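Local coordinates for ferritin like protein (Caulobacter vibrioides, PDB 3HL1) that is of unknown function but has a largely helical, ferritin-like fold and probably binds metal, at residues Y28-T31 with V32-I36; L107-D111 with L112-N116; A298-G301 with G302-L305; S306-L310 with G311-R315. All blocks are in the same frame, centred on the assembly; numbering follows the deposited sequence.

Contact 1 (Y28-T31 with V32-I36); sequences YYLT and VLYSI
Leu30 and Tyr34, one helical turn apart, lie side by side and point the same way. Among the apolar contacts, Leu30 CD2 touches the ring carbon Tyr34 CE2 at 3.9 Å. Leu30 turns its CG away from its own carbonyl carbon (chi1 -78°), and Tyr34 does the same with its ring, which keeps the two groups alongside each other. The same Leu30 CD2 lies 4.2 Å from Leu33 CD2. That Leu33 methyl also sits above one face of the Tyr34 ring, toward its rim. Val32 CG2 packs against the backbone, 3.5 Å from Tyr28 O.

The segment is the C-terminal end of helix 8-35, a long helix of the ferritin-like fold. It packs against helices 42-67, 112-121 and 292-309.

Backbone hydrogen bonds follow the i to i+4 pattern. Leu33 N donates to Tyr29 O at 2.8 Å, and Tyr34 N to Leu30 O at 3.0 Å with a nearly straight N-H...O angle of 171°. The bond from Val32 N to Tyr28 O is longer. The last one, Ser35 N to Thr31 O, is weak and bent, at 137°.

Ser35 OG donates to Val32 O at 2.7 Å, within the last turn, and also pairs with Leu110 N. Thr31 OG1 bonds to Pro27 O one turn back and to Tyr316 OH. Tyr28 OH bonds to Ser104 O and Tyr29 OH to Glu122 OE2.

Contact 2 (L107-D111 with L112-N116); sequences LGPLD and LTRVN
Asp111 and Arg114 form a salt bridge at the start of helix 112-121, where Asp111 is the N-cap. The guanidinium grips the carboxylate side-on. Arg114 NE donates to Asp111 OD1 at 3.0 Å, and Asp111 OD1 sits somewhat out of the guanidinium plane. Arg114 NH2 meets the syn lone pair of Asp111 OD2 at 3.0 Å, in the guanidinium plane and almost straight at 172°. The two planar groups are 30° apart. Asp111 OD1 also takes the capping bond from Arg114 N at 2.9 Å, so one residue holds this oxygen through two donors.

The arginine folds back to do this, with bends at chi2 and chi3. Gly108 CA lies over one face of its guanidinium, and Thr113 CG2 lies over the centre of the opposite face. Arg114 NH1 bonds to Glu106 O, which gives the group a further hold. Arg114 CB packs 3.2 Å from Pro109 O.

Farther out, Leu110 is the centre of an inverse gamma turn that leads into the cap. Its side chain lies among Val32, Ile47 and Ile240. The first main-chain bond of the helix runs from Val115 N to Asp111 O at 2.9 Å. Beside it, Leu110 CD1 presses against Val115 CG2 at 3.3 Å, tighter than usual for two carbons.

Contact 3 (A298-G301 with G302-L305); sequences AKLG and GDIL
Ile304 packs closely on the turn before it. Its CG1 lies 3.1 Å from Leu300 O, and its CD1 is 3.5 Å from the same oxygen. The CG1 branch is turned away from the isoleucine's own carbonyl carbon (chi1 -59°), which lays it along the preceding turn. Leu300 O also accepts from Ile304 N at 2.9 Å, so the oxygen is both bonded and covered by one residue. On this buried side Leu300 and Ile304 both touch Leu269 of helix 261-283. Ile304 also meets Leu30 and Tyr34 of helix 8-35.

Asp303 is buried as well. Its CG is 3.2 Å from Lys299 O, and its OD2 comes within 4.0 Å of Leu300 CD2, where the two side chains cross. Its OD1 forms a salt bridge with Arg268. Its OD2 lies close to Asp272, and this pairing of like charges may shift the ionisation of one of the two acids.

The segment is an interior part of helix 292-309, with i to i+4 main-chain bonds throughout. Asp303 N to Lys299 O and Leu305 N to Gly301 O are both 2.9 Å. The one at the looser end, Gly302 N to Ala298 O, is longer at 3.2 Å.

The opposite character appears at Ala298 and Gly302, which are exposed to solvent. Gly302 meets the earlier turn through backbone atoms, and Ala298 contributes little but its carbonyl. Lys299 is partly exposed. Its NZ bonds to Gln296 O and has a long, weak ion pair with Asp272, while Asp303 OD2 lies 4.7 Å from Lys299 NZ without charged contact.

Contact 4 (S306-L310 with G311-R315); sequences SCWKL and GAVPR
Trp308 turns its indole away from its own carbonyl carbon (chi1 -81°, chi2 126°), and this places one ring face under the chain that follows the helix. Gly311 reverses that chain with a positive phi of 78°, which carries Pro314 back over the indole.

Pro314 CD sits over the five-membered ring in a CH-pi contact, 3.5 Å from its centroid. The closest ring atom is Trp308 CE2, 3.4 Å from Pro314 CD. The proline and the indole cross at about a right angle. Val313 lies over the same face, toward the rim of the six-membered ring, with Val313 CG2 4.0 Å from Trp308 CH2. Cys307 CB also touches Pro314 CG at 4.0 Å.

The turn is a Schellman motif that ends helix 292-309. Ala312 N donates to Cys307 O at 2.9 Å, and Gly311 N donates to Trp308 O at 3.0 Å. Both donors stand well above the carbonyl planes rather than on a lone pair. Leu310 and Lys309 are exposed, in contrast to the buried indole.

Trp308 NE1 gives its hydrogen to Thr31 O, near the end of helix 8-35, and the ring also touches Tyr34 and Ser35 there. Backbone bonds join Gly311 and Val313 to Val253. Cys307 and Leu310 pack on Ala265 of helix 261-283, which places the turn between that helix and helix 8-35.

In the fold
Contact 1 touches the other three. Its centre lies 9 Å from that of contact 2 and 11 Å from those of contacts 3 and 4. Ser35 OG to Leu110 N of contact 2 and Thr31 O to Trp308 NE1 of contact 4 are both 2.9 Å. Contacts 3 and 4 both use helix 292-309, and Ile304 CG2 packs on Pro314 CG of the following loop at 3.6 Å. Contacts 2 and 3 do not touch; their nearest atoms are about 8 Å apart. Contact 4 touches contact 2 where Leu107 CD1 lies 3.5 Å from Pro314 O. An unidentified molecule, probably from the crystallisation liquor, lies about 5 Å from the Tyr29 side chain and may mark a pocket.

Contact 1 (Y28-T31 with V32-I36)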
loop_
_atom_site.group_PDB
_atom_site.type_symbol
_atom_site.label_atom_id
_atom_site.label_comp_id
_atom_site.label_asym_id
_atom_site.label_seq_id
_atom_site.Cartn_x
_atom_site.Cartn_y
_atom_site.Cartn_z
ATOM N N TYR A 28 3.362 -3.238 -6.631
ATOM C CA TYR A 28 3.623 -4.641 -6.398
ATOM C C TYR A 28 2.416 -5.516 -6.783
ATOM O O TYR A 28 2.586 -6.432 -7.544
ATOM C CB TYR A 28 4.063 -4.920 -4.936
ATOM C CG TYR A 28 4.833 -6.213 -4.779
ATOM C CD1 TYR A 28 4.154 -7.426 -4.590
ATOM C CD2 TYR A 28 6.244 -6.241 -4.867
ATOM C CE1 TYR A 28 4.858 -8.632 -4.474
ATOM C CE2 TYR A 28 6.956 -7.448 -4.751
ATOM C CZ TYR A 28 6.248 -8.620 -4.548
ATOM O OH TYR A 28 6.903 -9.769 -4.490
ATOM N N TYR A 29 1.261 -5.254 -6.204
ATOM C CA TYR A 29 0.050 -5.977 -6.439
ATOM C C TYR A 29 -0.432 -5.798 -7.873
ATOM O O TYR A 29 -0.959 -6.719 -8.454
ATOM C CB TYR A 29 -1.062 -5.523 -5.493
ATOM C CG TYR A 29 -0.905 -5.859 -4.020
ATOM C CD1 TYR A 29 0.302 -6.357 -3.489
ATOM C CD2 TYR A 29 -1.893 -5.455 -3.114
ATOM C CE1 TYR A 29 0.441 -6.604 -2.132
ATOM C CE2 TYR A 29 -1.723 -5.632 -1.735
ATOM C CZ TYR A 29 -0.578 -6.218 -1.247
ATOM O OH TYR A 29 -0.418 -6.375 0.138
ATOM N N LEU A 30 -0.329 -4.591 -8.414
ATOM C CA LEU A 30 -0.775 -4.325 -9.777
ATOM C C LEU A 30 0.026 -5.128 -10.789
ATOM O O LEU A 30 -0.531 -5.664 -11.777
ATOM C CB LEU A 30 -0.668 -2.829 -10.127
ATOM C CG LEU A 30 -1.768 -1.893 -9.585
ATOM C CD1 LEU A 30 -1.370 -0.391 -9.816
ATOM C CD2 LEU A 30 -3.182 -2.277 -10.156
ATOM N N THR A 31 1.333 -5.191 -10.563
ATOM C CA THR A 31 2.264 -5.955 -11.410
ATOM C C THR A 31 1.885 -7.436 -11.432
ATOM O O THR A 31 1.783 -8.008 -12.514
ATOM C CB THR A 31 3.726 -5.716 -10.999
ATOM O OG1 THR A 31 3.976 -4.309 -11.117
ATOM C CG2 THR A 31 4.687 -6.518 -11.934
ATOM N N VAL A 32 1.598 -8.013 -10.263
ATOM C CA VAL A 32 1.055 -9.405 -10.175
ATOM C C VAL A 32 -0.281 -9.516 -10.866
ATOM O O VAL A 32 -0.478 -10.424 -11.660
ATOM C CB VAL A 32 0.946 -9.881 -8.705
ATOM C CG1 VAL A 32 0.221 -11.248 -8.573
ATOM C CG2 VAL A 32 2.357 -9.858 -8.104
ATOM N N LEU A 33 -1.202 -8.611 -10.563
ATOM C CA LEU A 33 -2.540 -8.645 -11.154
ATOM C C LEU A 33 -2.515 -8.767 -12.661
ATOM O O LEU A 33 -3.078 -9.665 -13.242
ATOM C CB LEU A 33 -3.325 -7.371 -10.790
ATOM C CG LEU A 33 -4.755 -7.233 -11.238
ATOM C CD1 LEU A 33 -5.637 -8.432 -10.653
ATOM C CD2 LEU A 33 -5.323 -5.809 -10.940
ATOM N N TYR A 34 -1.864 -7.826 -13.307
ATOM C CA TYR A 34 -1.917 -7.759 -14.769
ATOM C C TYR A 34 -1.102 -8.836 -15.455
ATOM O O TYR A 34 -1.324 -9.094 -16.644
ATOM C CB TYR A 34 -1.538 -6.354 -15.265
ATOM C CG TYR A 34 -2.658 -5.370 -15.073
ATOM C CD1 TYR A 34 -3.824 -5.471 -15.816
ATOM C CD2 TYR A 34 -2.602 -4.395 -14.072
ATOM C CE1 TYR A 34 -4.880 -4.599 -15.623
ATOM C CE2 TYR A 34 -3.665 -3.528 -13.866
ATOM C CZ TYR A 34 -4.788 -3.624 -14.658
ATOM O OH TYR A 34 -5.829 -2.766 -14.479
ATOM N N SER A 35 -0.252 -9.531 -14.693
ATOM C CA SER A 35 0.431 -10.732 -15.212
ATOM C C SER A 35 -0.505 -11.892 -15.507
ATOM O O SER A 35 -0.160 -12.732 -16.322
ATOM C CB SER A 35 1.544 -11.257 -14.308
ATOM O OG SER A 35 1.001 -12.017 -13.226
ATOM N N ILE A 36 -1.670 -11.923 -14.866
ATOM C CA ILE A 36 -2.598 -12.993 -14.985
ATOM C C ILE A 36 -3.351 -12.802 -16.285
ATOM O O ILE A 36 -4.045 -11.819 -16.460
ATOM C CB ILE A 36 -3.592 -13.063 -13.829
ATOM C CG1 ILE A 36 -2.799 -13.170 -12.512
ATOM C CG2 ILE A 36 -4.510 -14.282 -14.009
ATOM C CD1 ILE A 36 -3.637 -12.933 -11.204
#

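Contact 2 (L107-D111 with L112-N116)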
loop_
_atom_site.group_PDB
_atom_site.type_symbol
_atom_site.label_atom_id
_atom_site.label_comp_id
_atom_site.label_asym_id
_atom_site.label_seq_id
_atom_site.Cartn_x
_atom_site.Cartn_y
_atom_site.Cartn_z
ATOM N N LEU A 107 9.706 -6.893 -8.402
ATOM C CA LEU A 107 8.443 -7.055 -9.092
ATOM C C LEU A 107 8.446 -8.319 -9.977
ATOM O O LEU A 107 9.482 -8.655 -10.516
ATOM C CB LEU A 107 8.227 -5.813 -9.956
ATOM C CG LEU A 107 8.094 -4.501 -9.198
ATOM C CD1 LEU A 107 7.946 -3.327 -10.206
ATOM C CD2 LEU A 107 6.922 -4.474 -8.236
ATOM N N GLY A 108 7.281 -8.979 -10.128
ATOM C CA GLY A 108 7.153 -10.175 -10.928
ATOM C C GLY A 108 5.697 -10.579 -11.103
ATOM O O GLY A 108 4.792 -9.826 -10.696
ATOM N N PRO A 109 5.458 -11.747 -11.745
ATOM C CA PRO A 109 4.126 -12.186 -12.061
ATOM C C PRO A 109 3.504 -12.915 -10.876
ATOM O O PRO A 109 4.092 -12.941 -9.780
ATOM C CB PRO A 109 4.350 -13.133 -13.250
ATOM C CG PRO A 109 5.645 -13.760 -12.945
ATOM C CD PRO A 109 6.469 -12.681 -12.263
ATOM N N LEU A 110 2.302 -13.450 -11.081
ATOM C CA LEU A 110 1.681 -14.317 -10.082
ATOM C C LEU A 110 2.522 -15.612 -10.037
ATOM O O LEU A 110 2.303 -16.510 -10.780
ATOM C CB LEU A 110 0.247 -14.633 -10.459
ATOM C CG LEU A 110 -0.427 -15.515 -9.389
ATOM C CD1 LEU A 110 -0.739 -14.658 -8.122
ATOM C CD2 LEU A 110 -1.713 -16.127 -9.991
ATOM N N ASP A 111 3.535 -15.650 -9.195
ATOM C CA ASP A 111 4.300 -16.881 -8.957
ATOM C C ASP A 111 4.468 -17.048 -7.450
ATOM O O ASP A 111 4.094 -16.170 -6.672
ATOM C CB ASP A 111 5.631 -16.867 -9.698
ATOM C CG ASP A 111 6.538 -15.677 -9.302
ATOM O OD1 ASP A 111 6.305 -15.030 -8.258
ATOM O OD2 ASP A 111 7.505 -15.397 -10.038
ATOM N N LEU A 112 5.019 -18.164 -7.027
ATOM C CA LEU A 112 5.156 -18.417 -5.583
ATOM C C LEU A 112 5.876 -17.309 -4.826
ATOM O O LEU A 112 5.447 -16.889 -3.744
ATOM C CB LEU A 112 5.833 -19.774 -5.353
ATOM C CG LEU A 112 5.828 -20.201 -3.879
ATOM C CD1 LEU A 112 4.398 -20.194 -3.286
ATOM C CD2 LEU A 112 6.500 -21.559 -3.720
ATOM N N THR A 113 6.978 -16.847 -5.396
ATOM C CA THR A 113 7.791 -15.797 -4.811
ATOM C C THR A 113 6.955 -14.525 -4.520
ATOM O O THR A 113 7.053 -13.949 -3.444
ATOM C CB THR A 113 8.992 -15.420 -5.733
ATOM O OG1 THR A 113 9.832 -16.569 -5.909
ATOM C CG2 THR A 113 9.872 -14.306 -5.081
ATOM N N ARG A 114 6.142 -14.111 -5.488
ATOM C CA ARG A 114 5.272 -12.930 -5.340
ATOM C C ARG A 114 4.098 -13.186 -4.389
ATOM O O ARG A 114 3.792 -12.345 -3.577
ATOM C CB ARG A 114 4.767 -12.429 -6.692
ATOM C CG ARG A 114 5.508 -11.233 -7.292
ATOM C CD ARG A 114 7.050 -11.317 -7.183
ATOM N NE ARG A 114 7.646 -12.342 -8.025
ATOM C CZ ARG A 114 8.932 -12.358 -8.342
ATOM N NH1 ARG A 114 9.761 -11.409 -7.961
ATOM N NH2 ARG A 114 9.416 -13.343 -9.017
ATOM N N VAL A 115 3.437 -14.329 -4.493
ATOM C CA VAL A 115 2.327 -14.628 -3.586
ATOM C C VAL A 115 2.825 -14.768 -2.157
ATOM O O VAL A 115 2.229 -14.214 -1.240
ATOM C CB VAL A 115 1.545 -15.862 -4.051
ATOM C CG1 VAL A 115 0.561 -16.290 -2.944
ATOM C CG2 VAL A 115 0.814 -15.440 -5.355
ATOM N N ASN A 116 3.980 -15.413 -1.958
ATOM C CA ASN A 116 4.579 -15.442 -0.614
ATOM C C ASN A 116 4.827 -14.044 -0.006
ATOM O O ASN A 116 4.502 -13.807 1.195
ATOM C CB ASN A 116 5.914 -16.224 -0.593
ATOM C CG ASN A 116 5.719 -17.721 -0.571
ATOM O OD1 ASN A 116 4.663 -18.229 -0.154
ATOM N ND2 ASN A 116 6.731 -18.447 -1.047
#

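Contact 3 (A298-G301 with G302-L305)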
loop_
_atom_site.group_PDB
_atom_site.type_symbol
_atom_site.label_atom_id
_atom_site.label_comp_id
_atom_site.label_asym_id
_atom_site.label_seq_id
_atom_site.Cartn_x
_atom_site.Cartn_y
_atom_site.Cartn_z
ATOM N N ALA A 298 -6.990 4.686 -14.938
ATOM C CA ALA A 298 -7.254 3.379 -15.643
ATOM C C ALA A 298 -6.298 3.165 -16.791
ATOM O O ALA A 298 -6.083 2.054 -17.279
ATOM C CB ALA A 298 -8.696 3.326 -16.195
ATOM N N LYS A 299 -5.766 4.271 -17.238
ATOM C CA LYS A 299 -4.684 4.302 -18.163
ATOM C C LYS A 299 -3.451 3.582 -17.633
ATOM O O LYS A 299 -2.744 2.994 -18.396
ATOM C CB LYS A 299 -4.320 5.755 -18.442
ATOM C CG LYS A 299 -3.682 6.030 -19.836
ATOM C CD LYS A 299 -2.690 7.236 -19.821
ATOM C CE LYS A 299 -2.942 8.249 -18.670
ATOM N NZ LYS A 299 -2.290 7.832 -17.350
ATOM N N LEU A 300 -3.170 3.691 -16.347
ATOM C CA LEU A 300 -2.013 3.037 -15.722
ATOM C C LEU A 300 -2.162 1.547 -15.860
ATOM O O LEU A 300 -1.234 0.826 -16.176
ATOM C CB LEU A 300 -1.928 3.410 -14.245
ATOM C CG LEU A 300 -1.200 4.734 -13.932
ATOM C CD1 LEU A 300 -1.215 4.944 -12.420
ATOM C CD2 LEU A 300 0.214 4.647 -14.447
ATOM N N GLY A 301 -3.379 1.064 -15.682
ATOM C CA GLY A 301 -3.598 -0.364 -15.792
ATOM C C GLY A 301 -3.380 -0.846 -17.227
ATOM O O GLY A 301 -2.776 -1.897 -17.473
ATOM N N GLY A 302 -3.843 -0.061 -18.179
ATOM C CA GLY A 302 -3.531 -0.341 -19.569
ATOM C C GLY A 302 -2.039 -0.333 -19.869
ATOM O O GLY A 302 -1.527 -1.192 -20.615
ATOM N N ASP A 303 -1.308 0.612 -19.282
ATOM C CA ASP A 303 0.149 0.653 -19.389
ATOM C C ASP A 303 0.878 -0.575 -18.811
ATOM O O ASP A 303 1.868 -1.078 -19.378
ATOM C CB ASP A 303 0.723 1.846 -18.597
ATOM C CG ASP A 303 0.387 3.178 -19.178
ATOM O OD1 ASP A 303 -0.068 3.266 -20.317
ATOM O OD2 ASP A 303 0.508 4.173 -18.432
ATOM N N ILE A 304 0.416 -1.028 -17.651
ATOM C CA ILE A 304 0.992 -2.197 -16.967
ATOM C C ILE A 304 0.723 -3.463 -17.777
ATOM O O ILE A 304 1.599 -4.313 -17.998
ATOM C CB ILE A 304 0.422 -2.325 -15.517
ATOM C CG1 ILE A 304 0.749 -1.071 -14.739
ATOM C CG2 ILE A 304 0.981 -3.561 -14.827
ATOM C CD1 ILE A 304 -0.059 -0.889 -13.401
ATOM N N LEU A 305 -0.507 -3.619 -18.222
ATOM C CA LEU A 305 -0.850 -4.783 -19.062
ATOM C C LEU A 305 -0.037 -4.794 -20.349
ATOM O O LEU A 305 0.415 -5.831 -20.828
ATOM C CB LEU A 305 -2.324 -4.781 -19.413
ATOM C CG LEU A 305 -2.851 -5.896 -20.308
ATOM C CD1 LEU A 305 -2.539 -7.258 -19.730
ATOM C CD2 LEU A 305 -4.343 -5.715 -20.469
#

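Contact 4 (S306-L310 with G311-R315)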
loop_
_atom_site.group_PDB
_atom_site.type_symbol
_atom_site.label_atom_id
_atom_site.label_comp_id
_atom_site.label_asym_id
_atom_site.label_seq_id
_atom_site.Cartn_x
_atom_site.Cartn_y
_atom_site.Cartn_z
ATOM N N SER A 306 0.167 -3.622 -20.906
ATOM C CA SER A 306 0.859 -3.544 -22.176
ATOM C C SER A 306 2.326 -3.980 -22.032
ATOM O O SER A 306 2.838 -4.704 -22.891
ATOM C CB SER A 306 0.700 -2.157 -22.794
ATOM O OG SER A 306 1.696 -2.003 -23.770
ATOM N N CYS A 307 2.977 -3.659 -20.916
ATOM C CA CYS A 307 4.313 -4.189 -20.618
ATOM C C CYS A 307 4.347 -5.697 -20.654
ATOM O O CYS A 307 5.143 -6.294 -21.376
ATOM C CB CYS A 307 4.825 -3.711 -19.259
ATOM S SG CYS A 307 5.237 -1.953 -19.171
ATOM N N TRP A 308 3.460 -6.338 -19.891
ATOM C CA TRP A 308 3.391 -7.781 -19.863
ATOM C C TRP A 308 3.132 -8.420 -21.220
ATOM O O TRP A 308 3.797 -9.410 -21.594
ATOM C CB TRP A 308 2.302 -8.235 -18.887
ATOM C CG TRP A 308 2.717 -8.234 -17.464
ATOM C CD1 TRP A 308 2.084 -7.602 -16.459
ATOM C CD2 TRP A 308 3.786 -8.963 -16.883
ATOM N NE1 TRP A 308 2.683 -7.902 -15.251
ATOM C CE2 TRP A 308 3.751 -8.715 -15.492
ATOM C CE3 TRP A 308 4.791 -9.789 -17.390
ATOM C CZ2 TRP A 308 4.669 -9.262 -14.619
ATOM C CZ3 TRP A 308 5.707 -10.358 -16.505
ATOM C CH2 TRP A 308 5.646 -10.091 -15.144
ATOM N N LYS A 309 2.154 -7.889 -21.944
ATOM C CA LYS A 309 1.885 -8.374 -23.273
ATOM C C LYS A 309 3.100 -8.288 -24.210
ATOM O O LYS A 309 3.229 -9.125 -25.099
ATOM C CB LYS A 309 0.735 -7.614 -23.884
ATOM C CG LYS A 309 -0.633 -8.062 -23.379
ATOM C CD LYS A 309 -1.692 -7.122 -23.948
ATOM C CE LYS A 309 -2.967 -7.756 -24.355
ATOM N NZ LYS A 309 -3.295 -9.038 -23.696
ATOM N N LEU A 310 3.949 -7.281 -24.032
ATOM C CA LEU A 310 5.179 -7.135 -24.810
ATOM C C LEU A 310 6.378 -7.891 -24.262
ATOM O O LEU A 310 7.463 -7.790 -24.812
ATOM C CB LEU A 310 5.520 -5.655 -25.042
ATOM C CG LEU A 310 4.498 -4.921 -25.902
ATOM C CD1 LEU A 310 4.534 -3.422 -25.778
ATOM C CD2 LEU A 310 4.559 -5.369 -27.388
ATOM N N GLY A 311 6.207 -8.664 -23.198
ATOM C CA GLY A 311 7.324 -9.416 -22.623
ATOM C C GLY A 311 8.278 -8.589 -21.765
ATOM O O GLY A 311 9.409 -8.965 -21.589
ATOM N N ALA A 312 7.796 -7.478 -21.201
ATOM C CA ALA A 312 8.565 -6.646 -20.292
ATOM C C ALA A 312 7.853 -6.646 -18.927
ATOM O O ALA A 312 6.668 -6.344 -18.834
ATOM C CB ALA A 312 8.643 -5.221 -20.800
ATOM N N VAL A 313 8.591 -6.931 -17.870
ATOM C CA VAL A 313 8.040 -6.796 -16.533
ATOM C C VAL A 313 7.791 -5.306 -16.301
ATOM O O VAL A 313 8.678 -4.470 -16.532
ATOM C CB VAL A 313 9.000 -7.325 -15.440
ATOM C CG1 VAL A 313 8.320 -7.203 -14.056
ATOM C CG2 VAL A 313 9.431 -8.791 -15.755
ATOM N N PRO A 314 6.588 -4.944 -15.815
ATOM C CA PRO A 314 6.378 -3.592 -15.405
ATOM C C PRO A 314 7.477 -2.970 -14.561
ATOM O O PRO A 314 8.048 -3.625 -13.694
ATOM C CB PRO A 314 5.052 -3.670 -14.663
ATOM C CG PRO A 314 4.297 -4.716 -15.411
ATOM C CD PRO A 314 5.369 -5.761 -15.685
ATOM N N ARG A 315 7.770 -1.708 -14.845
ATOM C CA ARG A 315 8.770 -0.893 -14.152
ATOM C C ARG A 315 8.132 0.464 -13.790
ATOM O O ARG A 315 7.396 0.991 -14.586
ATOM C CB ARG A 315 9.891 -0.645 -15.145
ATOM C CG ARG A 315 11.217 -0.840 -14.621
ATOM C CD ARG A 315 12.224 -0.619 -15.719
ATOM N NE ARG A 315 12.711 0.764 -15.731
ATOM C CZ ARG A 315 13.858 1.198 -15.195
ATOM N NH1 ARG A 315 14.703 0.359 -14.584
ATOM N NH2 ARG A 315 14.177 2.490 -15.285
#